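Local coordinates for protein superoxide dismutase [Fe] (Methanothermobacter thermautotrophicus, PDB 1MA1) that destroys superoxide radicals as a homotetrameric iron enzyme, converting two superoxide anions and two protons into hydrogen peroxide and dioxygen with one iron per subunit, at residues Asp19-Glu22 with Pro23-Arg27; Gly96-Ser99 with Gly100-Glu104; Ala187-Ile191 with Val192-Glu196; Lys69-Ser72 with Phe73-Gly77; Val149-His152 with Asn153-Val156. All blocks are in the same frame, centred on the assembly; numbering follows the deposited sequence.

Contact 1: residues Asp19-Glu22 with Pro23-Arg27; sequences DALE and PHISR
Glu22 runs beside Arg27 and gives its carboxylate to the start of the helix that Arg27 begins. Its CB stands next to the cis peptide bond leading into Pro23, where the chain reverses direction. CG comes next and passes Ile25 O at 3.7 Å; it lies beside the backbone N of Glu22 (chi1 -54°), and from there the extended chain runs toward Arg27. CD follows, and OE2 at the end accepts from Arg27 N at 3.2 Å, on its anti side and 28° out of the carboxylate plane. OE2 also lies 3.6 Å from Arg27 CB, while the guanidinium group is further off. The stretch leads into helix 27-57, with Ser26 as its N-cap residue, OG bonded to Gln29 N, and an anionic carboxylate probably suits the positive end of the helix dipole. The type I turn from Asp19 to Glu22 comes before it, and Asp19 CB packs on Arg27 CG at 4.0 Å. Next to Glu22 in the chain, Leu21 O accepts from Ile25 N at 3.0 Å, and a water links Leu21 N to Ile25 O. The branched apolar chains of Leu21 and Ile25 meet at their CB atoms, 4.1 Å apart, and both pack on Leu30.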
loop_
_atom_site.group_PDB
_atom_site.type_symbol
_atom_site.label_atom_id
_atom_site.label_comp_id
_atom_site.label_asym_id
_atom_site.label_seq_id
_atom_site.Cartn_x
_atom_site.Cartn_y
_atom_site.Cartn_z
ATOM N N ASP A 19 31.023 -2.341 16.715
ATOM C CA ASP A 19 31.055 -3.679 17.282
ATOM C C ASP A 19 30.424 -3.650 18.663
ATOM O O ASP A 19 30.522 -4.614 19.418
ATOM C CB ASP A 19 32.494 -4.194 17.354
ATOM C CG ASP A 19 33.346 -3.463 18.404
ATOM O OD1 ASP A 19 32.985 -2.330 18.830
ATOM O OD2 ASP A 19 34.403 -4.033 18.794
ATOM N N ALA A 20 29.761 -2.542 18.987
ATOM C CA ALA A 20 29.192 -2.375 20.320
ATOM C C ALA A 20 28.050 -3.369 20.610
ATOM O O ALA A 20 27.674 -3.570 21.765
ATOM C CB ALA A 20 28.707 -0.916 20.519
ATOM N N LEU A 21 27.506 -3.986 19.565
ATOM C CA LEU A 21 26.241 -4.691 19.690
ATOM C C LEU A 21 26.415 -6.188 19.466
ATOM O O LEU A 21 25.440 -6.944 19.474
ATOM C CB LEU A 21 25.233 -4.143 18.682
ATOM C CG LEU A 21 24.926 -2.651 18.715
ATOM C CD1 LEU A 21 23.775 -2.381 17.747
ATOM C CD2 LEU A 21 24.573 -2.212 20.137
ATOM N N GLU A 22 27.660 -6.611 19.263
ATOM C CA GLU A 22 27.984 -8.032 19.161
ATOM C C GLU A 22 27.728 -8.711 20.487
ATOM O O GLU A 22 27.857 -8.086 21.537
ATOM C CB GLU A 22 29.453 -8.227 18.794
ATOM C CG GLU A 22 29.874 -7.487 17.548
ATOM C CD GLU A 22 31.245 -7.908 17.039
ATOM O OE1 GLU A 22 32.200 -7.967 17.844
ATOM O OE2 GLU A 22 31.365 -8.169 15.826
ATOM N N PRO A 23 27.396 -10.011 20.465
ATOM C CA PRO A 23 27.341 -10.889 19.295
ATOM C C PRO A 23 25.979 -10.844 18.606
ATOM O O PRO A 23 25.713 -11.619 17.682
ATOM C CB PRO A 23 27.619 -12.252 19.898
ATOM C CG PRO A 23 26.844 -12.170 21.185
ATOM C CD PRO A 23 27.236 -10.795 21.703
ATOM N N HIS A 24 25.114 -9.949 19.069
ATOM C CA HIS A 24 23.704 -9.980 18.689
ATOM C C HIS A 24 23.494 -9.367 17.316
ATOM O O HIS A 24 22.826 -9.944 16.471
ATOM C CB HIS A 24 22.911 -9.214 19.720
ATOM C CG HIS A 24 23.229 -9.613 21.122
ATOM N ND1 HIS A 24 22.837 -10.824 21.649
ATOM C CD2 HIS A 24 23.875 -8.958 22.113
ATOM C CE1 HIS A 24 23.221 -10.889 22.908
ATOM N NE2 HIS A 24 23.854 -9.767 23.216
ATOM N N ILE A 25 24.073 -8.190 17.107
ATOM C CA ILE A 25 24.269 -7.663 15.764
ATOM C C ILE A 25 25.757 -7.488 15.513
ATOM O O ILE A 25 26.457 -6.782 16.256
ATOM C CB ILE A 25 23.533 -6.287 15.574
ATOM C CG1 ILE A 25 22.020 -6.481 15.714
ATOM C CG2 ILE A 25 23.843 -5.698 14.196
ATOM C CD1 ILE A 25 21.229 -5.195 15.756
ATOM N N SER A 26 26.244 -8.130 14.461
ATOM C CA SER A 26 27.673 -8.133 14.171
ATOM C C SER A 26 28.159 -6.783 13.668
ATOM O O SER A 26 27.386 -5.957 13.184
ATOM C CB SER A 26 27.998 -9.184 13.120
ATOM O OG SER A 26 27.761 -8.675 11.830
ATOM N N ARG A 27 29.462 -6.576 13.772
ATOM C CA ARG A 27 30.085 -5.352 13.312
ATOM C C ARG A 27 29.823 -5.164 11.826
ATOM O O ARG A 27 29.523 -4.057 11.361
ATOM C CB ARG A 27 31.577 -5.428 13.558
ATOM C CG ARG A 27 32.327 -4.128 13.315
ATOM C CD ARG A 27 33.671 -4.401 12.692
ATOM N NE ARG A 27 33.421 -5.156 11.476
ATOM C CZ ARG A 27 34.339 -5.768 10.737
ATOM N NH1 ARG A 27 35.622 -5.702 11.071
ATOM N NH2 ARG A 27 33.960 -6.533 9.711
HETATM O O HOH W 1 28.088 -4.729 16.818
#

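Contact 2: residues Gly96-Ser99 with Gly100-Glu104; sequences GEPS and GKLAE
Pro98 and Leu102 make the apolar part of this contact, in which the loop 96-99 leans on the start of helix 100-110. Leu102 CD2 touches Pro98 CB at 3.8 Å; with CG trans to the backbone N (chi1 -178°), the isobutyl group reaches back toward the proline ring. Both are buried, and helix 194-202 adds to the same patch: Pro98 rests on Trp194, and Leu102 on Val197 and Phe201. Ala103 also packs on the loop: its CB faces the backbone, 3.4 Å from Ser99 CA and 3.6 Å from Pro98 O, a place where a single methyl group fits against the chain.

The polar bonds lie within the helix or lead away from the contact. Glu104 N donates to Gly100 O at 3.1 Å, a backbone bond of the helix. Ser99 N is bonded to Glu198, tying the loop to helix 194-202. At Gly100 the backbone has a positive phi of 70°, which favours glycine as the chain swings into the helix.

Apart from the chain itself, loop and helix start thus meet through van der Waals packing, while the directional bond from Ser99 N anchors the loop to helix 194-202.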
loop_
_atom_site.group_PDB
_atom_site.type_symbol
_atom_site.label_atom_id
_atom_site.label_comp_id
_atom_site.label_asym_id
_atom_site.label_seq_id
_atom_site.Cartn_x
_atom_site.Cartn_y
_atom_site.Cartn_z
ATOM N N GLY A 96 17.432 -6.445 29.482
ATOM C CA GLY A 96 16.580 -6.457 30.650
ATOM C C GLY A 96 15.188 -5.973 30.314
ATOM O O GLY A 96 14.765 -6.037 29.149
ATOM N N GLU A 97 14.462 -5.492 31.315
ATOM C CA GLU A 97 13.195 -4.848 31.035
ATOM C C GLU A 97 13.079 -3.444 31.608
ATOM O O GLU A 97 13.882 -3.032 32.436
ATOM C CB GLU A 97 12.020 -5.726 31.499
ATOM C CG GLU A 97 12.231 -6.522 32.772
ATOM C CD GLU A 97 11.029 -7.419 33.126
ATOM O OE1 GLU A 97 9.961 -6.897 33.540
ATOM O OE2 GLU A 97 11.157 -8.654 32.988
ATOM N N PRO A 98 12.088 -2.675 31.132
ATOM C CA PRO A 98 12.017 -1.261 31.516
ATOM C C PRO A 98 11.517 -1.097 32.938
ATOM O O PRO A 98 11.016 -2.040 33.548
ATOM C CB PRO A 98 11.056 -0.676 30.486
ATOM C CG PRO A 98 10.103 -1.839 30.240
ATOM C CD PRO A 98 11.042 -3.025 30.147
ATOM N N SER A 99 11.648 0.108 33.470
ATOM C CA SER A 99 11.064 0.433 34.770
ATOM C C SER A 99 10.348 1.781 34.720
ATOM O O SER A 99 10.250 2.407 33.668
ATOM C CB SER A 99 12.160 0.470 35.814
ATOM O OG SER A 99 13.197 1.295 35.331
ATOM N N GLY A 100 9.852 2.232 35.862
ATOM C CA GLY A 100 9.201 3.522 35.895
ATOM C C GLY A 100 7.872 3.487 35.169
ATOM O O GLY A 100 7.252 2.424 35.047
ATOM N N LYS A 101 7.424 4.644 34.683
ATOM C CA LYS A 101 6.093 4.747 34.104
ATOM C C LYS A 101 5.919 3.790 32.936
ATOM O O LYS A 101 4.881 3.153 32.813
ATOM C CB LYS A 101 5.797 6.172 33.644
ATOM C CG LYS A 101 5.568 7.146 34.784
ATOM C CD LYS A 101 5.151 8.509 34.250
ATOM C CE LYS A 101 4.945 9.524 35.364
ATOM N NZ LYS A 101 4.584 10.882 34.822
ATOM N N LEU A 102 6.935 3.686 32.086
ATOM C CA LEU A 102 6.864 2.820 30.927
ATOM C C LEU A 102 6.529 1.410 31.382
ATOM O O LEU A 102 5.647 0.756 30.828
ATOM C CB LEU A 102 8.191 2.834 30.176
ATOM C CG LEU A 102 8.178 1.973 28.918
ATOM C CD1 LEU A 102 7.083 2.451 27.997
ATOM C CD2 LEU A 102 9.527 2.040 28.237
ATOM N N ALA A 103 7.232 0.945 32.405
ATOM C CA ALA A 103 6.942 -0.353 33.009
ATOM C C ALA A 103 5.484 -0.455 33.431
ATOM O O ALA A 103 4.820 -1.452 33.157
ATOM C CB ALA A 103 7.849 -0.579 34.210
ATOM N N GLU A 104 4.988 0.585 34.100
ATOM C CA GLU A 104 3.601 0.590 34.557
ATOM C C GLU A 104 2.605 0.554 33.403
ATOM O O GLU A 104 1.615 -0.167 33.470
ATOM C CB GLU A 104 3.324 1.806 35.434
ATOM C CG GLU A 104 4.237 1.900 36.625
ATOM C CD GLU A 104 4.002 3.144 37.466
ATOM O OE1 GLU A 104 4.207 4.287 36.983
ATOM O OE2 GLU A 104 3.609 2.967 38.633
#

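Contact 3: residues Ala187-Ile191 with Val192-Glu196; sequences AFWNI and VNWKE
The link between helix 181-188 and helix 194-202, in the C-terminal domain, is built round Val192, whose two methyl groups each pack against aromatic rings. CG2 lies over one face of the Phe188 ring, a CH-pi contact with 4.0 Å from the methyl carbon to the ring centroid and 24° off the normal, displaced toward the rim. The same CG2 is 3.8 Å from Trp189 CE3. CG1, trans to the backbone N (chi1 -169°), points the other way, to sit 3.6 Å above the plane of the Trp194 indole and over its centre. A beta-branched residue suits this place because its two methyls can serve different rings at once.

The tryptophans meet at their six-membered rings, Trp189 CZ3 lying 3.8 Å from Trp194 CZ2, each at the edge of the other and near its plane. Their pyrrole nitrogens are used elsewhere: Trp189 NE1 is bonded to Ser121 OG, and Trp194 NE1 to Gly96 O.

Asparagines mark the turns. Asn190 ND2 and Asn190 N both reach Ala187 O, from the same face of its carbonyl. Asn193 is the N-cap of helix 194-202: its OD1 accepts from Glu196 N at 3.2 Å with a fairly straight N-H...O angle of 156°, the donor standing above the amide carbonyl plane.

Across the link the chemistry is therefore apolar and aromatic: ring and methyl packing joins the two helix ends, whereas hydrogen bonds serve the polar atoms on either side of it.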
loop_
_atom_site.group_PDB
_atom_site.type_symbol
_atom_site.label_atom_id
_atom_site.label_comp_id
_atom_site.label_asym_id
_atom_site.label_seq_id
_atom_site.Cartn_x
_atom_site.Cartn_y
_atom_site.Cartn_z
ATOM N N ALA A 187 17.351 -11.885 19.441
ATOM C CA ALA A 187 18.609 -11.263 19.851
ATOM C C ALA A 187 18.401 -9.803 20.248
ATOM O O ALA A 187 19.093 -9.280 21.121
ATOM C CB ALA A 187 19.638 -11.358 18.730
ATOM N N PHE A 188 17.424 -9.156 19.609
ATOM C CA PHE A 188 17.221 -7.721 19.746
ATOM C C PHE A 188 16.975 -7.347 21.198
ATOM O O PHE A 188 17.417 -6.293 21.657
ATOM C CB PHE A 188 16.039 -7.297 18.883
ATOM C CG PHE A 188 15.591 -5.882 19.109
ATOM C CD1 PHE A 188 16.400 -4.811 18.737
ATOM C CD2 PHE A 188 14.361 -5.618 19.716
ATOM C CE1 PHE A 188 15.984 -3.496 18.971
ATOM C CE2 PHE A 188 13.943 -4.309 19.955
ATOM C CZ PHE A 188 14.752 -3.246 19.584
ATOM N N TRP A 189 16.268 -8.209 21.921
ATOM C CA TRP A 189 15.869 -7.892 23.288
ATOM C C TRP A 189 17.058 -7.856 24.242
ATOM O O TRP A 189 16.947 -7.357 25.365
ATOM C CB TRP A 189 14.828 -8.897 23.788
ATOM C CG TRP A 189 13.569 -8.853 22.994
ATOM C CD1 TRP A 189 13.154 -9.758 22.059
ATOM C CD2 TRP A 189 12.576 -7.820 23.023
ATOM N NE1 TRP A 189 11.954 -9.352 21.506
ATOM C CE2 TRP A 189 11.580 -8.167 22.078
ATOM C CE3 TRP A 189 12.433 -6.634 23.751
ATOM C CZ2 TRP A 189 10.460 -7.371 21.843
ATOM C CZ3 TRP A 189 11.311 -5.838 23.514
ATOM C CH2 TRP A 189 10.341 -6.217 22.567
ATOM N N ASN A 190 18.197 -8.369 23.787
ATOM C CA ASN A 190 19.430 -8.272 24.554
ATOM C C ASN A 190 20.060 -6.890 24.491
ATOM O O ASN A 190 20.885 -6.551 25.333
ATOM C CB ASN A 190 20.445 -9.294 24.058
ATOM C CG ASN A 190 20.019 -10.711 24.337
ATOM O OD1 ASN A 190 19.929 -11.104 25.488
ATOM N ND2 ASN A 190 19.752 -11.485 23.287
ATOM N N ILE A 191 19.682 -6.095 23.497
ATOM C CA ILE A 191 20.350 -4.825 23.283
ATOM C C ILE A 191 19.407 -3.623 23.239
ATOM O O ILE A 191 19.835 -2.517 22.914
ATOM C CB ILE A 191 21.187 -4.875 21.995
ATOM C CG1 ILE A 191 20.346 -5.448 20.834
ATOM C CG2 ILE A 191 22.411 -5.728 22.233
ATOM C CD1 ILE A 191 20.989 -5.328 19.470
ATOM N N VAL A 192 18.134 -3.830 23.574
ATOM C CA VAL A 192 17.215 -2.706 23.740
ATOM C C VAL A 192 17.728 -1.751 24.819
ATOM O O VAL A 192 18.032 -2.165 25.935
ATOM C CB VAL A 192 15.787 -3.177 24.157
ATOM C CG1 VAL A 192 14.784 -2.017 24.056
ATOM C CG2 VAL A 192 15.358 -4.315 23.284
ATOM N N ASN A 193 17.808 -0.470 24.484
ATOM C CA ASN A 193 18.134 0.560 25.464
ATOM C C ASN A 193 16.863 1.134 26.105
ATOM O O ASN A 193 16.282 2.108 25.614
ATOM C CB ASN A 193 18.926 1.685 24.791
ATOM C CG ASN A 193 19.463 2.706 25.786
ATOM O OD1 ASN A 193 18.953 2.841 26.894
ATOM N ND2 ASN A 193 20.484 3.445 25.379
ATOM N N TRP A 194 16.433 0.536 27.213
ATOM C CA TRP A 194 15.205 0.981 27.861
ATOM C C TRP A 194 15.320 2.386 28.465
ATOM O O TRP A 194 14.320 3.095 28.582
ATOM C CB TRP A 194 14.766 -0.025 28.935
ATOM C CG TRP A 194 14.262 -1.312 28.357
ATOM C CD1 TRP A 194 14.818 -2.557 28.502
ATOM C CD2 TRP A 194 13.135 -1.478 27.486
ATOM N NE1 TRP A 194 14.114 -3.478 27.770
ATOM C CE2 TRP A 194 13.076 -2.849 27.137
ATOM C CE3 TRP A 194 12.171 -0.603 26.966
ATOM C CZ2 TRP A 194 12.090 -3.366 26.281
ATOM C CZ3 TRP A 194 11.188 -1.115 26.110
ATOM C CH2 TRP A 194 11.161 -2.488 25.780
ATOM N N LYS A 195 16.525 2.793 28.840
ATOM C CA LYS A 195 16.716 4.139 29.350
ATOM C C LYS A 195 16.166 5.127 28.335
ATOM O O LYS A 195 15.396 6.017 28.688
ATOM C CB LYS A 195 18.205 4.437 29.594
ATOM C CG LYS A 195 18.952 3.404 30.441
ATOM C CD LYS A 195 18.264 3.155 31.780
ATOM C CE LYS A 195 18.184 4.412 32.643
ATOM N NZ LYS A 195 17.482 4.132 33.947
ATOM N N GLU A 196 16.558 4.951 27.075
ATOM C CA GLU A 196 16.212 5.884 26.004
ATOM C C GLU A 196 14.715 5.860 25.739
ATOM O O GLU A 196 14.079 6.909 25.580
ATOM C CB GLU A 196 16.966 5.527 24.716
ATOM C CG GLU A 196 16.616 6.373 23.498
ATOM C CD GLU A 196 16.803 7.858 23.747
ATOM O OE1 GLU A 196 17.716 8.211 24.532
ATOM O OE2 GLU A 196 16.054 8.672 23.157
#

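Contact 4: residues Lys69-Ser72 with Phe73-Gly77; sequences KELS and FHVGG
Glu70 and His74 lie side by side one helical turn apart and point the same way, their carboxylate and imidazole planes steeply inclined at 78°. It is the aliphatic part of Glu70 that touches: CG is 3.9 Å from His74 ND1. The carboxylate goes on to a salt bridge with Lys65 of the fourth subunit. The imidazole also has Phe73 CD2 over one face, near its rim. Further round the helix, Leu71 and Val75 run alongside each other, with Leu71 CD1 on Val75 CG2 at 3.7 Å; this apolar pair packs against Leu48 and Ala45 of helix 27-57, and on Phe145 and Ile157 of the second subunit. Glu70-His74 and Leu71-Val75 are i to i+4 pairs of helix 64-86, one of the two long helices of the alpha-hairpin domain, held by regular backbone bonds such as Val75 N to Leu71 O at 3.0 Å. Ser72 is turned back along its own helix: OG sits between the backbone N and the carbonyl carbon (chi1 66°) and donates to Lys69 O at 2.8 Å, the carbonyl that also takes Phe73 N from the same face. Being small and polar, Ser72 can do this in a buried place. Gly77 O holds ND1 of His81, an iron ligand.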
loop_
_atom_site.group_PDB
_atom_site.type_symbol
_atom_site.label_atom_id
_atom_site.label_comp_id
_atom_site.label_asym_id
_atom_site.label_seq_id
_atom_site.Cartn_x
_atom_site.Cartn_y
_atom_site.Cartn_z
ATOM N N LYS A 69 5.104 10.925 -2.294
ATOM C CA LYS A 69 5.174 9.499 -1.981
ATOM C C LYS A 69 6.609 9.092 -1.716
ATOM O O LYS A 69 6.901 8.417 -0.734
ATOM C CB LYS A 69 4.611 8.640 -3.110
ATOM C CG LYS A 69 3.099 8.683 -3.222
ATOM C CD LYS A 69 2.591 7.720 -4.277
ATOM C CE LYS A 69 1.076 7.629 -4.233
ATOM N NZ LYS A 69 0.523 6.486 -5.033
ATOM N N GLU A 70 7.504 9.517 -2.594
ATOM C CA GLU A 70 8.913 9.219 -2.428
ATOM C C GLU A 70 9.477 9.891 -1.172
ATOM O O GLU A 70 10.269 9.294 -0.442
ATOM C CB GLU A 70 9.697 9.691 -3.649
ATOM C CG GLU A 70 11.094 9.173 -3.658
ATOM C CD GLU A 70 11.795 9.488 -4.938
ATOM O OE1 GLU A 70 12.686 10.372 -4.912
ATOM O OE2 GLU A 70 11.441 8.859 -5.961
ATOM N N LEU A 71 9.074 11.129 -0.928
ATOM C CA LEU A 71 9.589 11.875 0.197
ATOM C C LEU A 71 9.226 11.156 1.483
ATOM O O LEU A 71 10.043 11.043 2.403
ATOM C CB LEU A 71 9.005 13.288 0.234
ATOM C CG LEU A 71 9.569 14.174 1.353
ATOM C CD1 LEU A 71 11.042 14.482 1.091
ATOM C CD2 LEU A 71 8.747 15.463 1.459
ATOM N N SER A 72 7.999 10.660 1.554
ATOM C CA SER A 72 7.555 10.029 2.788
ATOM C C SER A 72 8.359 8.744 3.010
ATOM O O SER A 72 8.638 8.358 4.152
ATOM C CB SER A 72 6.047 9.719 2.729
ATOM O OG SER A 72 5.760 8.735 1.750
ATOM N N PHE A 73 8.733 8.091 1.909
ATOM C CA PHE A 73 9.518 6.866 1.963
ATOM C C PHE A 73 10.896 7.126 2.576
ATOM O O PHE A 73 11.291 6.459 3.523
ATOM C CB PHE A 73 9.678 6.296 0.556
ATOM C CG PHE A 73 10.590 5.104 0.484
ATOM C CD1 PHE A 73 10.202 3.892 1.023
ATOM C CD2 PHE A 73 11.859 5.209 -0.093
ATOM C CE1 PHE A 73 11.051 2.802 0.999
ATOM C CE2 PHE A 73 12.722 4.112 -0.123
ATOM C CZ PHE A 73 12.312 2.906 0.429
ATOM N N HIS A 74 11.622 8.098 2.036
ATOM C CA HIS A 74 12.997 8.338 2.441
ATOM C C HIS A 74 13.117 9.006 3.778
ATOM O O HIS A 74 14.019 8.696 4.547
ATOM C CB HIS A 74 13.730 9.185 1.401
ATOM C CG HIS A 74 14.211 8.394 0.236
ATOM N ND1 HIS A 74 13.918 8.736 -1.064
ATOM C CD2 HIS A 74 14.921 7.243 0.180
ATOM C CE1 HIS A 74 14.424 7.827 -1.876
ATOM N NE2 HIS A 74 15.036 6.912 -1.145
ATOM N N VAL A 75 12.226 9.943 4.055
ATOM C CA VAL A 75 12.285 10.649 5.330
ATOM C C VAL A 75 11.854 9.698 6.452
ATOM O O VAL A 75 12.435 9.700 7.553
ATOM C CB VAL A 75 11.390 11.905 5.317
ATOM C CG1 VAL A 75 11.325 12.509 6.698
ATOM C CG2 VAL A 75 11.946 12.926 4.317
ATOM N N GLY A 76 10.861 8.863 6.141
ATOM C CA GLY A 76 10.523 7.750 7.006
ATOM C C GLY A 76 11.681 6.806 7.269
ATOM O O GLY A 76 11.962 6.461 8.425
ATOM N N GLY A 77 12.351 6.394 6.197
ATOM C CA GLY A 77 13.617 5.708 6.335
ATOM C C GLY A 77 14.594 6.416 7.252
ATOM O O GLY A 77 15.119 5.812 8.189
#

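Contact 5: residues Val149-His152 with Asn153-Val156; sequences VEKH and NVNV
Glu150 O is gripped by two backbone donors, Asn153 N at 3.2 Å and Val154 N at 3.0 Å, so that two consecutive residues face one: a classic beta bulge at the end of strand 143-150. Glu150 N returns a bond to Val154 O at 3.0 Å, completing the antiparallel hydrogen-bonded pair, and Asn153 OD1 accepts weakly from His152 N. Asn153 suits this turn because its amide serves both ways: ND2 donates to Ser72 OG. The charged ends reach other chains, Glu150 forming salt bridges with Lys151 of the third subunit and Lys69 of the second.

The turn carries His152, whose side chain lies about 5 Å from the bound iron, into the surroundings of the metal site. There its ND1 is bonded to Trp132 NE1 and its ring is stacked on Trp169.

Packing completes the contact. Glu150 CB meets Val154 CB at 3.8 Å, the two side chains crossing at a slant, while Glu150 CG lies 3.8 Å from Asn155 ND2. Lys151 CB rests on Asn153 OD1. On Val149, CG1 is trans to the backbone N (chi1 179°), which carries this methyl to 3.5 Å from Asn153 N and 4.2 Å from Val156 CG1.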
loop_
_atom_site.group_PDB
_atom_site.type_symbol
_atom_site.label_atom_id
_atom_site.label_comp_id
_atom_site.label_asym_id
_atom_site.label_seq_id
_atom_site.Cartn_x
_atom_site.Cartn_y
_atom_site.Cartn_z
ATOM N N VAL A 149 4.771 -1.173 10.660
ATOM C CA VAL A 149 5.007 -0.325 9.509
ATOM C C VAL A 149 5.588 -1.148 8.374
ATOM O O VAL A 149 6.602 -1.807 8.559
ATOM C CB VAL A 149 6.005 0.760 9.829
ATOM C CG1 VAL A 149 6.232 1.617 8.571
ATOM C CG2 VAL A 149 5.510 1.571 11.037
ATOM N N GLU A 150 4.949 -1.113 7.206
ATOM C CA GLU A 150 5.537 -1.670 6.002
ATOM C C GLU A 150 6.362 -0.618 5.319
ATOM O O GLU A 150 6.056 0.573 5.440
ATOM C CB GLU A 150 4.459 -2.176 5.053
ATOM C CG GLU A 150 3.719 -3.355 5.644
ATOM C CD GLU A 150 2.874 -4.101 4.636
ATOM O OE1 GLU A 150 2.495 -3.496 3.624
ATOM O OE2 GLU A 150 2.570 -5.289 4.865
ATOM N N LYS A 151 7.413 -1.041 4.614
ATOM C CA LYS A 151 8.442 -0.113 4.173
ATOM C C LYS A 151 8.853 0.871 5.285
ATOM O O LYS A 151 9.226 0.445 6.371
ATOM C CB LYS A 151 7.935 0.645 2.949
ATOM C CG LYS A 151 7.847 -0.235 1.736
ATOM C CD LYS A 151 6.861 0.286 0.722
ATOM C CE LYS A 151 7.306 1.571 0.072
ATOM N NZ LYS A 151 6.319 2.019 -0.956
ATOM N N HIS A 152 8.804 2.173 5.030
ATOM C CA HIS A 152 9.073 3.111 6.115
ATOM C C HIS A 152 7.879 4.028 6.413
ATOM O O HIS A 152 8.044 5.021 7.124
ATOM C CB HIS A 152 10.283 4.023 5.825
ATOM C CG HIS A 152 11.562 3.304 5.505
ATOM N ND1 HIS A 152 12.166 2.433 6.382
ATOM C CD2 HIS A 152 12.375 3.377 4.422
ATOM C CE1 HIS A 152 13.299 1.997 5.856
ATOM N NE2 HIS A 152 13.449 2.555 4.671
ATOM N N ASN A 153 6.696 3.724 5.864
ATOM C CA ASN A 153 5.678 4.755 5.696
ATOM C C ASN A 153 4.296 4.202 5.368
ATOM O O ASN A 153 3.411 4.935 4.936
ATOM C CB ASN A 153 6.121 5.741 4.608
ATOM C CG ASN A 153 6.289 5.074 3.252
ATOM O OD1 ASN A 153 6.734 3.920 3.144
ATOM N ND2 ASN A 153 5.952 5.807 2.212
ATOM N N VAL A 154 4.111 2.904 5.577
ATOM C CA VAL A 154 2.816 2.284 5.317
ATOM C C VAL A 154 2.196 1.647 6.564
ATOM O O VAL A 154 2.866 0.972 7.335
ATOM C CB VAL A 154 2.933 1.212 4.181
ATOM C CG1 VAL A 154 1.597 0.425 4.012
ATOM C CG2 VAL A 154 3.330 1.912 2.878
ATOM N N ASN A 155 0.903 1.875 6.747
ATOM C CA ASN A 155 0.199 1.520 7.974
ATOM C C ASN A 155 0.801 2.213 9.183
ATOM O O ASN A 155 1.024 1.593 10.222
ATOM C CB ASN A 155 0.214 0.005 8.185
ATOM C CG ASN A 155 -0.294 -0.754 6.979
ATOM O OD1 ASN A 155 -1.300 -0.374 6.363
ATOM N ND2 ASN A 155 0.381 -1.838 6.641
ATOM N N VAL A 156 1.053 3.506 9.058
ATOM C CA VAL A 156 1.394 4.283 10.235
ATOM C C VAL A 156 0.330 5.329 10.578
ATOM O O VAL A 156 -0.283 5.930 9.691
ATOM C CB VAL A 156 2.803 4.931 10.085
ATOM C CG1 VAL A 156 3.344 4.629 8.706
ATOM C CG2 VAL A 156 2.757 6.446 10.407
#

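How the contacts relate
Along the chain the order is contact 1, contact 4, contact 2, contact 5, contact 3. They fall into two well-separated groups. Contacts 1, 2 and 3 form one: contact 3 touches both others, with centres 13 Å from contact 1 and 12 Å from contact 2, and so joins the approach to helix 27-57 to the start of helix 100-110. Contacts 4 and 5, with centres 10 Å apart, bring helix 64-86 against the end of strand 143-150, and both touch other subunits. The groups are more than 20 Å apart between centres. Each group draws on both domains, and the iron site lies where the two domains meet.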